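Local coordinates for protein poly-beta-1,6-N-acetyl-D-glucosamine N-deacetylase (Aggregatibacter actinomycetemcomitans, PDB 4U10) that probably removes acetyl groups from poly-beta-1,6-N-acetyl-D-glucosamine through its zinc-binding polysaccharide deacetylase domain, the part of the longer protein held in this chain, at residues 95-100 / 139-144; 147-152 / 208-213. All coordinates share one frame; numbering follows the deposited sequence.

How the contacts relate
The chain enters contact 1 on strand 95-99. It leaves through helices 101-104 and 127-135 and returns as strand 139-141, where contact 1 closes a loop of 38 residues. After two intervening residues, contact 2 opens at 147-152. The chain then runs through the hairpin 151-153/160-162 and helix 177-199 to strand 205-207, and the loop 208-213 closes contact 2. The two contacts thus follow in series. They meet at one zinc ion: H144 ends contact 1, H149 lies in contact 2, and D75 from strand 68-75 completes the protein ligands. Together they tie the sheet to the loops around the metal.

Contact 1 of 2, residues 95-100 / 139-144; sequences AVFAPV and VEIASH. With ZN (zinc ion), chain C.
This is a buried parallel strand pair at one end of the parallel run 68-75, 95-99, 139-141, leading from A95 beside V139 to the zinc ligand H144. Three backbone bonds join the strands. E140 N donates to A95 O, F97 N to E140 O at 2.8 Å and nearly straight (169°), and A142 N to F97 O. Side chains pair on both faces. On one face V139 CG1 packs on F97 CB at 3.5 Å. There the F97 ring, with CG anti to the backbone N (chi1 177°), meets I141 CD1 at its edge, 4.1 Å from CD2. Helix 127-135 packs on this face through M133 and V130. On the other face V96 CG1 touches A142 CB at 3.8 Å, and E140 reaches away to a salt bridge with R204.

Past A142 the direct ladder ends, since P99 has no N-H to donate. Water 1 takes over: it donates to P99 O (2.7 Å) and accepts from H144 N. H144 CB lies 3.3 Å from A98 O, and V100 CG2 packs on H144 CD2. H144 ND1 is hydrogen-bonded to V207 O and NE2 binds zinc at 2.1 Å; the two bonds together hold the ring's rotation. D75 and H149 also bind this zinc. Metal ligands at the C-terminal ends of parallel strands are typical of the polysaccharide deacetylase (NodB) fold, a distorted beta/alpha barrel.

Contact 2 of 2, residues 147-152 / 208-213; sequences NLHHGV and WPYGQF. With ZN (zinc ion), chain C.
The zinc site formed by D75, H144 and H149 is walled here by H149 on one loop and by P209 and Y210 on the other. H149 NE2 binds the zinc ion at 2.1 Å. Its CG is anti to the backbone N (chi1 -159°), which swings the imidazole toward the loop 208-213. P209 lies over one face of that ring. Its CB makes a CH-pi contact, 4.1 Å from the ring centroid and displaced toward the rim, and P209 CG touches H149 CD2 at 3.7 Å. W103 and V100 also pack against H149.

The Y210 ring approaches the imidazole obliquely, with planes at 57° and centroids 4.9 Å apart. Y210 CE1 lies near H149 CE1. Water 3 sits at the imidazole edge, in the ring plane. It accepts from H149 ND1 at 3.2 Å and lies 2.5 Å from Y210 OH. The metal-bound nitrogen and the water-bound nitrogen together hold the ring's rotation.

The site has the His-His-Asp metal triad of the carbohydrate esterase family 4 (NodB) deacetylases. Water 2 is the fourth ligand, 1.9 Å from zinc, and accepts a weak bond from Y210 N. This places the Y210 amide near the metal-bound water, consistent with relatives in which the equivalent tyrosine amide helps form the oxyanion hole.

Next to the zinc ligand, H150 turns away from P209 and Y210. H150 ND1 donates to G151 O and H150 NE2 weakly to N147 O, so the imidazole braces its own loop. L148 packs on helix 177-199 through L184 and F188.

Contact 1 of 2, residues 95-100 / 139-144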
loop_
_atom_site.group_PDB
_atom_site.type_symbol
_atom_site.label_atom_id
_atom_site.label_comp_id
_atom_site.label_asym_id
_atom_site.label_seq_id
_atom_site.Cartn_x
_atom_site.Cartn_y
_atom_site.Cartn_z
ATOM N N ALA A 95 -7.855 8.416 -2.146
ATOM C CA ALA A 95 -6.720 7.642 -1.652
ATOM C C ALA A 95 -6.555 6.352 -2.489
ATOM O O ALA A 95 -7.453 5.946 -3.203
ATOM C CB ALA A 95 -6.978 7.293 -0.211
ATOM N N VAL A 96 -5.371 5.764 -2.366
ATOM C CA VAL A 96 -5.005 4.475 -2.856
ATOM C C VAL A 96 -4.999 3.504 -1.668
ATOM O O VAL A 96 -4.458 3.822 -0.618
ATOM C CB VAL A 96 -3.612 4.525 -3.497
ATOM C CG1 VAL A 96 -3.172 3.122 -3.868
ATOM C CG2 VAL A 96 -3.630 5.409 -4.723
ATOM N N PHE A 97 -5.606 2.347 -1.837
ATOM C CA PHE A 97 -5.671 1.320 -0.788
ATOM C C PHE A 97 -5.039 0.047 -1.398
ATOM O O PHE A 97 -5.412 -0.353 -2.515
ATOM C CB PHE A 97 -7.131 1.069 -0.457
ATOM C CG PHE A 97 -7.397 -0.013 0.571
ATOM C CD1 PHE A 97 -6.696 -0.074 1.755
ATOM C CD2 PHE A 97 -8.452 -0.927 0.382
ATOM C CE1 PHE A 97 -7.015 -1.055 2.697
ATOM C CE2 PHE A 97 -8.795 -1.868 1.373
ATOM C CZ PHE A 97 -8.041 -1.944 2.488
ATOM N N ALA A 98 -4.114 -0.585 -0.662
ATOM C CA ALA A 98 -3.414 -1.759 -1.116
ATOM C C ALA A 98 -3.555 -2.973 -0.174
ATOM O O ALA A 98 -2.677 -3.300 0.667
ATOM C CB ALA A 98 -1.970 -1.419 -1.384
ATOM N N PRO A 99 -4.698 -3.667 -0.326
ATOM C CA PRO A 99 -4.874 -4.859 0.484
ATOM C C PRO A 99 -4.097 -6.087 -0.036
ATOM O O PRO A 99 -3.977 -6.311 -1.235
ATOM C CB PRO A 99 -6.399 -5.059 0.410
ATOM C CG PRO A 99 -6.685 -4.690 -1.065
ATOM C CD PRO A 99 -5.811 -3.455 -1.261
ATOM N N VAL A 100 -3.555 -6.905 0.870
ATOM C CA VAL A 100 -3.009 -8.141 0.463
ATOM C C VAL A 100 -4.143 -9.056 0.008
ATOM O O VAL A 100 -5.004 -9.403 0.792
ATOM C CB VAL A 100 -2.240 -8.785 1.601
ATOM C CG1 VAL A 100 -1.680 -10.131 1.131
ATOM C CG2 VAL A 100 -1.100 -7.863 2.091
ATOM N N VAL A 139 -11.493 5.833 -3.652
ATOM C CA VAL A 139 -10.460 4.868 -3.319
ATOM C C VAL A 139 -10.101 4.017 -4.543
ATOM O O VAL A 139 -10.949 3.297 -5.090
ATOM C CB VAL A 139 -10.913 3.961 -2.174
ATOM C CG1 VAL A 139 -9.777 2.982 -1.754
ATOM C CG2 VAL A 139 -11.471 4.782 -0.995
ATOM N N GLU A 140 -8.839 4.106 -4.945
ATOM C CA GLU A 140 -8.233 3.295 -5.980
ATOM C C GLU A 140 -7.662 2.021 -5.306
ATOM O O GLU A 140 -6.954 2.132 -4.287
ATOM C CB GLU A 140 -7.079 4.096 -6.580
ATOM C CG GLU A 140 -6.096 3.337 -7.486
ATOM C CD GLU A 140 -6.400 3.526 -8.947
ATOM O OE1 GLU A 140 -7.027 4.526 -9.276
ATOM O OE2 GLU A 140 -6.019 2.694 -9.746
ATOM N N ILE A 141 -8.029 0.843 -5.828
ATOM C CA ILE A 141 -7.461 -0.451 -5.373
ATOM C C ILE A 141 -6.143 -0.849 -6.062
ATOM O O ILE A 141 -6.093 -1.082 -7.231
ATOM C CB ILE A 141 -8.473 -1.590 -5.468
ATOM C CG1 ILE A 141 -9.810 -1.139 -4.938
ATOM C CG2 ILE A 141 -7.995 -2.769 -4.616
ATOM C CD1 ILE A 141 -9.765 -0.527 -3.521
ATOM N N ALA A 142 -5.066 -0.880 -5.293
ATOM C CA ALA A 142 -3.780 -1.348 -5.765
ATOM C C ALA A 142 -3.467 -2.708 -5.208
ATOM O O ALA A 142 -4.022 -3.133 -4.197
ATOM C CB ALA A 142 -2.722 -0.392 -5.342
ATOM N N SER A 143 -2.514 -3.376 -5.829
ATOM C CA SER A 143 -2.004 -4.623 -5.279
ATOM C C SER A 143 -0.963 -4.370 -4.225
ATOM O O SER A 143 -0.201 -3.354 -4.285
ATOM C CB SER A 143 -1.367 -5.434 -6.400
ATOM O OG SER A 143 -0.847 -6.648 -5.953
ATOM N N HIS A 144 -0.850 -5.360 -3.311
ATOM C CA HIS A 144 0.190 -5.425 -2.288
ATOM C C HIS A 144 0.619 -6.894 -2.188
ATOM O O HIS A 144 1.011 -7.372 -1.113
ATOM C CB HIS A 144 -0.399 -4.971 -0.963
ATOM C CG HIS A 144 0.581 -4.485 0.070
ATOM N ND1 HIS A 144 1.696 -3.722 -0.213
ATOM C CD2 HIS A 144 0.472 -4.491 1.417
ATOM C CE1 HIS A 144 2.271 -3.355 0.909
ATOM N NE2 HIS A 144 1.531 -3.793 1.913
HETATM ZN ZN ZN C . 2.108 -3.932 3.924
HETATM O O HOH W 1 -2.970 -7.423 -3.427
HETATM O O HOH W 2 3.529 -2.705 3.917
#

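Contact 2 of 2, residues 147-152 / 208-213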
loop_
_atom_site.group_PDB
_atom_site.type_symbol
_atom_site.label_atom_id
_atom_site.label_comp_id
_atom_site.label_asym_id
_atom_site.label_seq_id
_atom_site.Cartn_x
_atom_site.Cartn_y
_atom_site.Cartn_z
ATOM N N ASN A 147 0.199 -13.241 -1.887
ATOM C CA ASN A 147 0.676 -13.874 -0.665
ATOM C C ASN A 147 2.211 -13.763 -0.497
ATOM O O ASN A 147 2.887 -14.719 -0.155
ATOM C CB ASN A 147 0.221 -15.321 -0.641
ATOM C CG ASN A 147 0.550 -16.003 0.661
ATOM O OD1 ASN A 147 0.641 -15.365 1.652
ATOM N ND2 ASN A 147 0.795 -17.264 0.628
ATOM N N LEU A 148 2.762 -12.568 -0.746
ATOM C CA LEU A 148 4.192 -12.290 -0.529
ATOM C C LEU A 148 4.455 -11.143 0.476
ATOM O O LEU A 148 5.505 -10.450 0.432
ATOM C CB LEU A 148 4.881 -12.074 -1.889
ATOM C CG LEU A 148 4.943 -13.256 -2.868
ATOM C CD1 LEU A 148 5.422 -12.802 -4.234
ATOM C CD2 LEU A 148 5.752 -14.460 -2.360
ATOM N N HIS A 149 3.531 -10.994 1.431
ATOM C CA HIS A 149 3.663 -10.019 2.484
ATOM C C HIS A 149 4.111 -10.775 3.709
ATOM O O HIS A 149 3.426 -10.773 4.738
ATOM C CB HIS A 149 2.335 -9.393 2.765
ATOM C CG HIS A 149 2.425 -8.078 3.450
ATOM N ND1 HIS A 149 2.829 -7.927 4.751
ATOM C CD2 HIS A 149 2.183 -6.829 2.990
ATOM C CE1 HIS A 149 2.848 -6.653 5.066
ATOM N NE2 HIS A 149 2.404 -5.968 4.029
ATOM N N HIS A 150 5.183 -11.542 3.540
ATOM C CA HIS A 150 5.763 -12.388 4.630
ATOM C C HIS A 150 7.237 -12.563 4.317
ATOM O O HIS A 150 7.693 -12.149 3.234
ATOM C CB HIS A 150 5.069 -13.748 4.761
ATOM C CG HIS A 150 5.161 -14.609 3.523
ATOM N ND1 HIS A 150 6.257 -15.384 3.225
ATOM C CD2 HIS A 150 4.314 -14.762 2.482
ATOM C CE1 HIS A 150 6.057 -16.022 2.089
ATOM N NE2 HIS A 150 4.874 -15.677 1.629
ATOM N N GLY A 151 7.991 -13.126 5.257
ATOM C CA GLY A 151 9.347 -13.562 5.006
ATOM C C GLY A 151 9.512 -14.943 4.402
ATOM O O GLY A 151 8.620 -15.797 4.465
ATOM N N VAL A 152 10.671 -15.140 3.791
ATOM C CA VAL A 152 11.182 -16.473 3.452
ATOM C C VAL A 152 12.554 -16.663 4.093
ATOM O O VAL A 152 13.337 -15.697 4.288
ATOM C CB VAL A 152 11.353 -16.639 1.954
ATOM C CG1 VAL A 152 10.012 -16.530 1.247
ATOM C CG2 VAL A 152 12.348 -15.613 1.428
ATOM N N TRP A 208 4.851 -2.107 -2.654
ATOM C CA TRP A 208 5.781 -3.155 -2.164
ATOM C C TRP A 208 5.592 -3.317 -0.683
ATOM O O TRP A 208 5.581 -2.293 0.051
ATOM C CB TRP A 208 7.225 -2.729 -2.429
ATOM C CG TRP A 208 7.512 -2.467 -3.877
ATOM C CD1 TRP A 208 7.958 -1.304 -4.417
ATOM C CD2 TRP A 208 7.413 -3.409 -4.960
ATOM N NE1 TRP A 208 8.103 -1.460 -5.766
ATOM C CE2 TRP A 208 7.768 -2.731 -6.127
ATOM C CE3 TRP A 208 7.007 -4.753 -5.063
ATOM C CZ2 TRP A 208 7.747 -3.340 -7.366
ATOM C CZ3 TRP A 208 6.996 -5.329 -6.262
ATOM C CH2 TRP A 208 7.366 -4.638 -7.412
ATOM N N PRO A 209 5.434 -4.573 -0.201
ATOM C CA PRO A 209 5.510 -4.811 1.246
ATOM C C PRO A 209 6.793 -4.256 1.829
ATOM O O PRO A 209 7.885 -4.515 1.289
ATOM C CB PRO A 209 5.541 -6.372 1.311
ATOM C CG PRO A 209 4.595 -6.739 0.207
ATOM C CD PRO A 209 5.149 -5.844 -0.898
ATOM N N TYR A 210 6.660 -3.511 2.930
ATOM C CA TYR A 210 7.783 -2.969 3.695
ATOM C C TYR A 210 8.608 -2.022 2.854
ATOM O O TYR A 210 9.725 -1.729 3.197
ATOM C CB TYR A 210 8.677 -4.138 4.186
ATOM C CG TYR A 210 7.930 -5.417 4.693
ATOM C CD1 TYR A 210 7.147 -5.402 5.800
ATOM C CD2 TYR A 210 8.062 -6.633 4.028
ATOM C CE1 TYR A 210 6.474 -6.541 6.233
ATOM C CE2 TYR A 210 7.430 -7.790 4.464
ATOM C CZ TYR A 210 6.637 -7.735 5.578
ATOM O OH TYR A 210 6.007 -8.899 6.014
ATOM N N GLY A 211 8.120 -1.552 1.709
ATOM C CA GLY A 211 8.933 -0.612 0.926
ATOM C C GLY A 211 10.012 -1.294 0.068
ATOM O O GLY A 211 10.744 -0.614 -0.615
ATOM N N GLN A 212 10.137 -2.638 0.115
ATOM C CA GLN A 212 11.283 -3.277 -0.462
ATOM C C GLN A 212 10.962 -3.952 -1.803
ATOM O O GLN A 212 10.025 -4.737 -1.921
ATOM C CB GLN A 212 11.892 -4.305 0.497
ATOM C CG GLN A 212 12.340 -3.692 1.843
ATOM C CD GLN A 212 13.381 -2.575 1.636
ATOM O OE1 GLN A 212 13.282 -1.479 2.271
ATOM N NE2 GLN A 212 14.329 -2.796 0.713
ATOM N N PHE A 213 11.872 -3.748 -2.739
ATOM C CA PHE A 213 11.715 -4.232 -4.112
ATOM C C PHE A 213 13.062 -4.384 -4.788
ATOM O O PHE A 213 14.086 -4.058 -4.219
ATOM C CB PHE A 213 10.802 -3.258 -4.874
ATOM C CG PHE A 213 11.418 -1.926 -5.185
ATOM C CD1 PHE A 213 11.429 -0.905 -4.257
ATOM C CD2 PHE A 213 11.942 -1.682 -6.442
ATOM C CE1 PHE A 213 12.042 0.297 -4.553
ATOM C CE2 PHE A 213 12.534 -0.480 -6.751
ATOM C CZ PHE A 213 12.584 0.517 -5.800
HETATM ZN ZN ZN C . 2.108 -3.932 3.924
HETATM O O HOH W 3 3.944 -9.239 7.423
HETATM O O HOH W 2 3.529 -2.705 3.917
#